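Local coordinates for outer membrane protein (Tpn50) (Borrelia burgdorferi, PDB 3OON) that probably binds peptidoglycan through this OmpA-like C-terminal domain, as in related outer membrane proteins that tie the membrane to the cell wall, at residues Ile28-Lys31 against Glu32-Lys35; Gly78-Leu81 against Ile82-Val86. All coordinates share one frame; numbering follows the deposited sequence. Where two conformers were deposited one is given.

Contact 1: Ile28-Lys31 against Glu32-Lys35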
ATOM      1  N   ILE A  28      -3.515 -13.424  16.925  1.00 37.70           N
ATOM      2  CA  ILE A  28      -3.598 -12.021  16.512  1.00 37.66           C
ATOM      3  C   ILE A  28      -4.404 -11.236  17.542  1.00 39.17           C
ATOM      4  O   ILE A  28      -5.479 -11.677  17.951  1.00 39.71           O
ATOM      5  CB  ILE A  28      -4.293 -11.903  15.114  1.00 37.28           C
ATOM      6  CG1 ILE A  28      -3.553 -12.742  14.059  1.00 36.36           C
ATOM      7  CG2 ILE A  28      -4.375 -10.459  14.662  1.00 36.54           C
ATOM      8  CD1 ILE A  28      -4.430 -13.205  12.890  1.00 36.85           C
ATOM      9  N   LEU A  29      -3.881 -10.086  17.978  1.00 39.84           N
ATOM     10  CA  LEU A  29      -4.642  -9.185  18.855  1.00 41.11           C
ATOM     11  C   LEU A  29      -5.905  -8.694  18.162  1.00 41.47           C
ATOM     12  O   LEU A  29      -5.897  -8.400  16.964  1.00 40.29           O
ATOM     13  CB  LEU A  29      -3.804  -7.981  19.290  1.00 41.56           C
ATOM     14  CG  LEU A  29      -3.032  -8.077  20.608  1.00 42.66           C
ATOM     15  CD1 LEU A  29      -1.803  -8.971  20.457  1.00 43.22           C
ATOM     16  CD2 LEU A  29      -2.630  -6.698  21.079  1.00 43.02           C
ATOM     17  N   GLN A  30      -6.988  -8.610  18.934  1.00 42.68           N
ATOM     18  CA  GLN A  30      -8.310  -8.238  18.428  1.00 43.72           C
ATOM     19  C   GLN A  30      -8.300  -6.979  17.554  1.00 42.97           C
ATOM     20  O   GLN A  30      -8.939  -6.933  16.499  1.00 42.64           O
ATOM     21  CB  GLN A  30      -9.272  -8.043  19.613  1.00 45.17           C
ATOM     22  CG  GLN A  30     -10.685  -7.632  19.220  1.00 48.53           C
ATOM     23  CD  GLN A  30     -11.523  -8.801  18.712  1.00 51.97           C
ATOM     24  OE1 GLN A  30     -10.993  -9.833  18.293  1.00 53.58           O
ATOM     25  NE2 GLN A  30     -12.840  -8.640  18.754  1.00 53.94           N
ATOM     26  N   LYS A  31      -7.567  -5.967  18.001  1.00 42.91           N
ATOM     27  CA  LYS A  31      -7.537  -4.671  17.337  1.00 43.02           C
ATOM     28  C   LYS A  31      -6.909  -4.717  15.942  1.00 41.59           C
ATOM     29  O   LYS A  31      -7.059  -3.765  15.172  1.00 41.41           O
ATOM     30  CB  LYS A  31      -6.800  -3.646  18.203  1.00 43.96           C
ATOM     31  CG  LYS A  31      -5.308  -3.933  18.371  1.00 45.21           C
ATOM     32  CD  LYS A  31      -4.624  -2.817  19.127  1.00 48.54           C
ATOM     33  CE  LYS A  31      -3.152  -3.102  19.287  1.00 49.04           C
ATOM     34  NZ  LYS A  31      -2.542  -2.232  20.335  1.00 50.48           N
ATOM     35  N   GLU A  32      -6.213  -5.810  15.622  1.00 40.26           N
ATOM     36  CA  GLU A  32      -5.490  -5.916  14.355  1.00 38.95           C
ATOM     37  C   GLU A  32      -6.374  -6.368  13.193  1.00 38.52           C
ATOM     38  O   GLU A  32      -5.983  -6.253  12.032  1.00 37.84           O
ATOM     39  CB  GLU A  32      -4.270  -6.856  14.481  1.00 38.80           C
ATOM     40  CG  GLU A  32      -3.201  -6.455  15.513  1.00 39.55           C
ATOM     41  CD  GLU A  32      -2.463  -5.186  15.137  1.00 41.62           C
ATOM     42  OE1 GLU A  32      -3.096  -4.113  15.137  1.00 44.36           O
ATOM     43  OE2 GLU A  32      -1.253  -5.251  14.842  1.00 41.11           O
ATOM     44  N   TYR A  33      -7.562  -6.887  13.494  1.00 38.67           N
ATOM     45  CA  TYR A  33      -8.416  -7.428  12.438  1.00 38.83           C
ATOM     46  C   TYR A  33      -8.868  -6.374  11.426  1.00 38.04           C
ATOM     47  O   TYR A  33      -9.041  -6.681  10.250  1.00 37.34           O
ATOM     48  CB  TYR A  33      -9.597  -8.216  13.018  1.00 39.91           C
ATOM     49  CG  TYR A  33      -9.168  -9.559  13.569  1.00 42.47           C
ATOM     50  CD1 TYR A  33      -8.716 -10.564  12.719  1.00 43.93           C
ATOM     51  CD2 TYR A  33      -9.198  -9.816  14.934  1.00 44.99           C
ATOM     52  CE1 TYR A  33      -8.306 -11.799  13.216  1.00 45.80           C
ATOM     53  CE2 TYR A  33      -8.793 -11.053  15.444  1.00 47.09           C
ATOM     54  CZ  TYR A  33      -8.350 -12.035  14.577  1.00 46.76           C
ATOM     55  OH  TYR A  33      -7.946 -13.252  15.073  1.00 48.85           O
ATOM     56  N   LYS A  34      -9.027  -5.134  11.888  1.00 37.91           N
ATOM     57  CA  LYS A  34      -9.383  -4.018  11.018  1.00 37.67           C
ATOM     58  C   LYS A  34      -8.285  -3.767   9.963  1.00 35.82           C
ATOM     59  O   LYS A  34      -8.578  -3.452   8.807  1.00 35.09           O
ATOM     60  CB  LYS A  34      -9.633  -2.766  11.865  1.00 39.03           C
ATOM     61  CG  LYS A  34     -10.232  -1.578  11.116  1.00 42.71           C
ATOM     62  CD  LYS A  34     -11.761  -1.537  11.232  1.00 47.46           C
ATOM     63  CE  LYS A  34     -12.282  -0.112  11.468  1.00 49.62           C
ATOM     64  NZ  LYS A  34     -12.048   0.824  10.330  1.00 50.99           N
ATOM     65  N   LYS A  35      -7.027  -3.920  10.365  1.00 34.20           N
ATOM     66  CA  LYS A  35      -5.903  -3.832   9.424  1.00 32.78           C
ATOM     67  C   LYS A  35      -5.940  -4.958   8.383  1.00 31.61           C
ATOM     68  O   LYS A  35      -5.719  -4.727   7.182  1.00 30.87           O
ATOM     69  CB  LYS A  35      -4.578  -3.861  10.176  1.00 33.19           C
ATOM     70  CG  LYS A  35      -3.355  -3.711   9.283  1.00 34.59           C
ATOM     71  CD  LYS A  35      -2.038  -3.957  10.056  1.00 38.14           C
ATOM     72  CE  LYS A  35      -1.681  -2.813  10.963  1.00 39.90           C
ATOM     73  NZ  LYS A  35      -0.222  -2.818  11.266  1.00 41.88           N
TER
HETATM   74  O   HOH W   1      -9.982  -5.044  14.905  1.00 46.14           O
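The chain turns from Leu29 into helix 33-45 through two backbone bonds: Glu32 N gives its hydrogen to Leu29 O at 2.9 Å, and Tyr33 N makes a weak one to Gln30 O at 3.3 Å. Glu32 lies within this turn. Its CB rests against Ile28 CG2, 3.6 Å away, while CG passes by Leu29 O; Glu32 then bends at chi2 (-67°), and Glu32 OE2 accepts a hydrogen bond from Glu20 N at the end of strand 12-20. Tyr33 lies on the Ile28 side. Ile28 CG2 sits over one face of the ring, offset toward the rim, and CD1 lies 4.1 Å from the ring atom CE1. Gln30 O comes up at the ring edge instead, 3.3 Å from Tyr33 CD2, and the Gln30 amide stands almost perpendicular to the ring, its OE1 3.8 Å from Tyr33 CE2. A water bridges the turn, donating to Gln30 O and accepting from Lys34 N. Because the Glu20 N-H meets one carboxylate oxygen of the buried Glu32, it should limit the rotation of that group and tie the turn to strand 12-20.

Contact 2: Gly78-Leu81 against Ile82-Val86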
ATOM      1  N   GLY A  78      -3.899 -16.023   6.999  1.00 28.45           N
ATOM      2  CA  GLY A  78      -4.564 -16.705   5.885  1.00 29.28           C
ATOM      3  C   GLY A  78      -5.939 -17.215   6.265  1.00 30.40           C
ATOM      4  O   GLY A  78      -6.903 -17.047   5.503  1.00 30.44           O
ATOM      5  N   ASN A  79      -6.038 -17.823   7.448  1.00 31.21           N
ATOM      6  CA  ASN A  79      -7.310 -18.364   7.931  1.00 32.92           C
ATOM      7  C   ASN A  79      -8.401 -17.305   8.032  1.00 33.56           C
ATOM      8  O   ASN A  79      -9.566 -17.581   7.733  1.00 34.59           O
ATOM      9  CB  ASN A  79      -7.139 -19.064   9.275  1.00 33.37           C
ATOM     10  CG  ASN A  79      -6.449 -20.416   9.156  1.00 34.87           C
ATOM     11  OD1 ASN A  79      -6.333 -20.979   8.063  1.00 36.49           O
ATOM     12  ND2 ASN A  79      -5.984 -20.938  10.284  1.00 35.30           N
ATOM     13  N   TYR A  80      -8.020 -16.100   8.447  1.00 33.35           N
ATOM     14  CA  TYR A  80      -8.962 -14.996   8.548  1.00 34.00           C
ATOM     15  C   TYR A  80      -9.434 -14.562   7.165  1.00 33.79           C
ATOM     16  O   TYR A  80     -10.631 -14.341   6.957  1.00 33.80           O
ATOM     17  CB  TYR A  80      -8.356 -13.818   9.321  1.00 34.14           C
ATOM     18  CG  TYR A  80      -9.320 -12.663   9.498  1.00 35.64           C
ATOM     19  CD1 TYR A  80     -10.399 -12.757  10.378  1.00 37.57           C
ATOM     20  CD2 TYR A  80      -9.169 -11.492   8.769  1.00 35.83           C
ATOM     21  CE1 TYR A  80     -11.290 -11.704  10.531  1.00 39.36           C
ATOM     22  CE2 TYR A  80     -10.045 -10.431   8.921  1.00 37.70           C
ATOM     23  CZ  TYR A  80     -11.106 -10.543   9.802  1.00 39.13           C
ATOM     24  OH  TYR A  80     -11.984  -9.496   9.959  1.00 40.47           O
ATOM     25  N   LEU A  81      -8.495 -14.479   6.222  1.00 32.76           N
ATOM     26  CA  LEU A  81      -8.816 -14.181   4.825  1.00 32.85           C
ATOM     27  C   LEU A  81      -9.747 -15.222   4.186  1.00 34.16           C
ATOM     28  O   LEU A  81     -10.613 -14.864   3.386  1.00 34.18           O
ATOM     29  CB  LEU A  81      -7.546 -14.000   3.993  1.00 31.51           C
ATOM     30  CG  LEU A  81      -6.595 -12.864   4.395  1.00 29.81           C
ATOM     31  CD1 LEU A  81      -5.334 -12.928   3.555  1.00 29.03           C
ATOM     32  CD2 LEU A  81      -7.260 -11.480   4.256  1.00 30.07           C
ATOM     33  N   ILE A  82      -9.544 -16.494   4.535  0.50 35.03           N
ATOM     34  CA  ILE A  82     -10.444 -17.578   4.133  0.50 36.73           C
ATOM     35  C   ILE A  82     -11.834 -17.307   4.688  0.50 38.10           C
ATOM     36  O   ILE A  82     -12.827 -17.304   3.951  0.50 38.65           O
ATOM     37  CB  ILE A  82      -9.982 -18.946   4.688  0.50 36.80           C
ATOM     38  CG1 ILE A  82      -8.585 -19.298   4.195  0.50 36.47           C
ATOM     39  CG2 ILE A  82     -10.979 -20.041   4.312  0.50 37.75           C
ATOM     40  CD1 ILE A  82      -8.496 -19.395   2.724  0.50 36.31           C
ATOM     41  N   LYS A  83     -11.882 -17.061   5.995  1.00 38.85           N
ATOM     42  CA  LYS A  83     -13.132 -16.826   6.731  1.00 41.20           C
ATOM     43  C   LYS A  83     -13.901 -15.616   6.177  1.00 42.37           C
ATOM     44  O   LYS A  83     -15.141 -15.628   6.121  1.00 43.24           O
ATOM     45  CB  LYS A  83     -12.819 -16.643   8.220  1.00 41.40           C
ATOM     46  CG  LYS A  83     -14.032 -16.519   9.147  1.00 44.14           C
ATOM     47  CD  LYS A  83     -13.567 -16.138  10.553  1.00 46.34           C
ATOM     48  CE  LYS A  83     -14.718 -15.982  11.524  1.00 48.93           C
ATOM     49  NZ  LYS A  83     -14.178 -15.780  12.899  1.00 50.08           N
HETATM   50  N   MSE A  84     -13.162 -14.592   5.751  1.00 42.42           N
HETATM   51  CA  MSE A  84     -13.744 -13.392   5.141  1.00 43.29           C
HETATM   52  C   MSE A  84     -14.148 -13.619   3.681  1.00 43.11           C
HETATM   53  O   MSE A  84     -14.679 -12.710   3.035  1.00 43.08           O
HETATM   54  CB  MSE A  84     -12.775 -12.208   5.231  1.00 43.41           C
HETATM   55  CG  MSE A  84     -12.486 -11.705   6.650  1.00 45.72           C
HETATM   56 SE   MSE A  84     -13.968 -10.811   7.563  0.70 52.61          SE
HETATM   57  CE  MSE A  84     -14.773 -12.340   8.493  1.00 49.45           C
ATOM     58  N   LYS A  85     -13.883 -14.825   3.181  1.00 42.33           N
ATOM     59  CA  LYS A  85     -14.155 -15.225   1.798  1.00 42.34           C
ATOM     60  C   LYS A  85     -13.468 -14.371   0.717  1.00 41.22           C
ATOM     61  O   LYS A  85     -14.010 -14.194  -0.373  1.00 41.15           O
ATOM     62  CB  LYS A  85     -15.672 -15.340   1.544  1.00 43.72           C
ATOM     63  CG  LYS A  85     -16.323 -16.553   2.200  1.00 45.92           C
ATOM     64  CD  LYS A  85     -17.328 -17.205   1.251  1.00 49.80           C
ATOM     65  CE  LYS A  85     -16.607 -17.956   0.117  1.00 51.31           C
ATOM     66  NZ  LYS A  85     -17.414 -18.041  -1.135  1.00 53.11           N
ATOM     67  N   VAL A  86     -12.277 -13.843   1.007  1.00 39.88           N
ATOM     68  CA  VAL A  86     -11.551 -13.083  -0.024  1.00 38.99           C
ATOM     69  C   VAL A  86     -10.582 -13.959  -0.838  1.00 38.01           C
ATOM     70  O   VAL A  86     -10.275 -13.653  -1.994  1.00 37.95           O
ATOM     71  CB  VAL A  86     -10.887 -11.765   0.508  1.00 38.91           C
ATOM     72  CG1 VAL A  86     -11.887 -10.955   1.312  1.00 39.90           C
ATOM     73  CG2 VAL A  86      -9.663 -12.041   1.330  1.00 38.36           C
TER
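Met84, a selenomethionine in this crystal, reaches back one turn to lie against Tyr80. Its CB starts 3.5 Å from Tyr80 O, the carbonyl that also accepts the hydrogen of Met84 N. CG stays close to that oxygen and moves over the face of the tyrosine ring, 3.8 Å from the centroid, a CH-pi contact. With chi2 at -69° the chain then bends, taking SE toward the phenol end, where it lies 3.4 Å from Tyr80 OH. SE is 39° off the ring normal, oblique to the ring and nearest the hydroxyl and CZ, a Met-aromatic contact; the terminal CE ends 4.1 Å from Tyr80 CE1. Tyr80 meets this chain because its CG is anti to the backbone N (chi1 -178°), and its hydroxyl is hydrogen-bonded to Asp37 on helix 33-45, which should limit how far the ring can swing.

All this happens where helix 63-83, the crossover helix of the beta-alpha-beta unit between strands 51-55 and 92-96, comes to its end. The ordinary helical bonds run out with Met84 N, and a Schellman motif closes the helix: Lys85 takes positive phi, Lys85 N bonds to Ile82 O, and Val86 N reaches back to Leu81 O at 3.1 Å, nearly straight onto the carbonyl. That reversal sets Val86 beside Leu81, with CG2 3.8 Å from Leu81 CD2. Leu81 also packs on Ile36 and Leu43 of helix 33-45, while Val86 touches Glu44 of the same helix. One turn earlier, Ile82 N gives its hydrogen to Gly78 O at 2.9 Å.

In the fold
Contact 1 lies at the entry to helix 33-45 and contact 2 at the end of helix 63-83, and their centres lie about 14 Å apart. The two meet through their tyrosines: Tyr33 CD1 is 3.6 Å from Tyr80 CE1, with the ring planes inclined at about 45°. Ile28 adds a second point of contact, packing on Ala76 and Ile77, just before 78-81 on helix 63-83. From the other direction, Tyr80 and Leu81 both touch Ile36, one residue beyond 32-35. The N-terminal part of one helix therefore packs beside the C-terminal end of the other. Each contact centre is about 12 Å from the centre of the chain, and neither contact touches the second chain of the assembly.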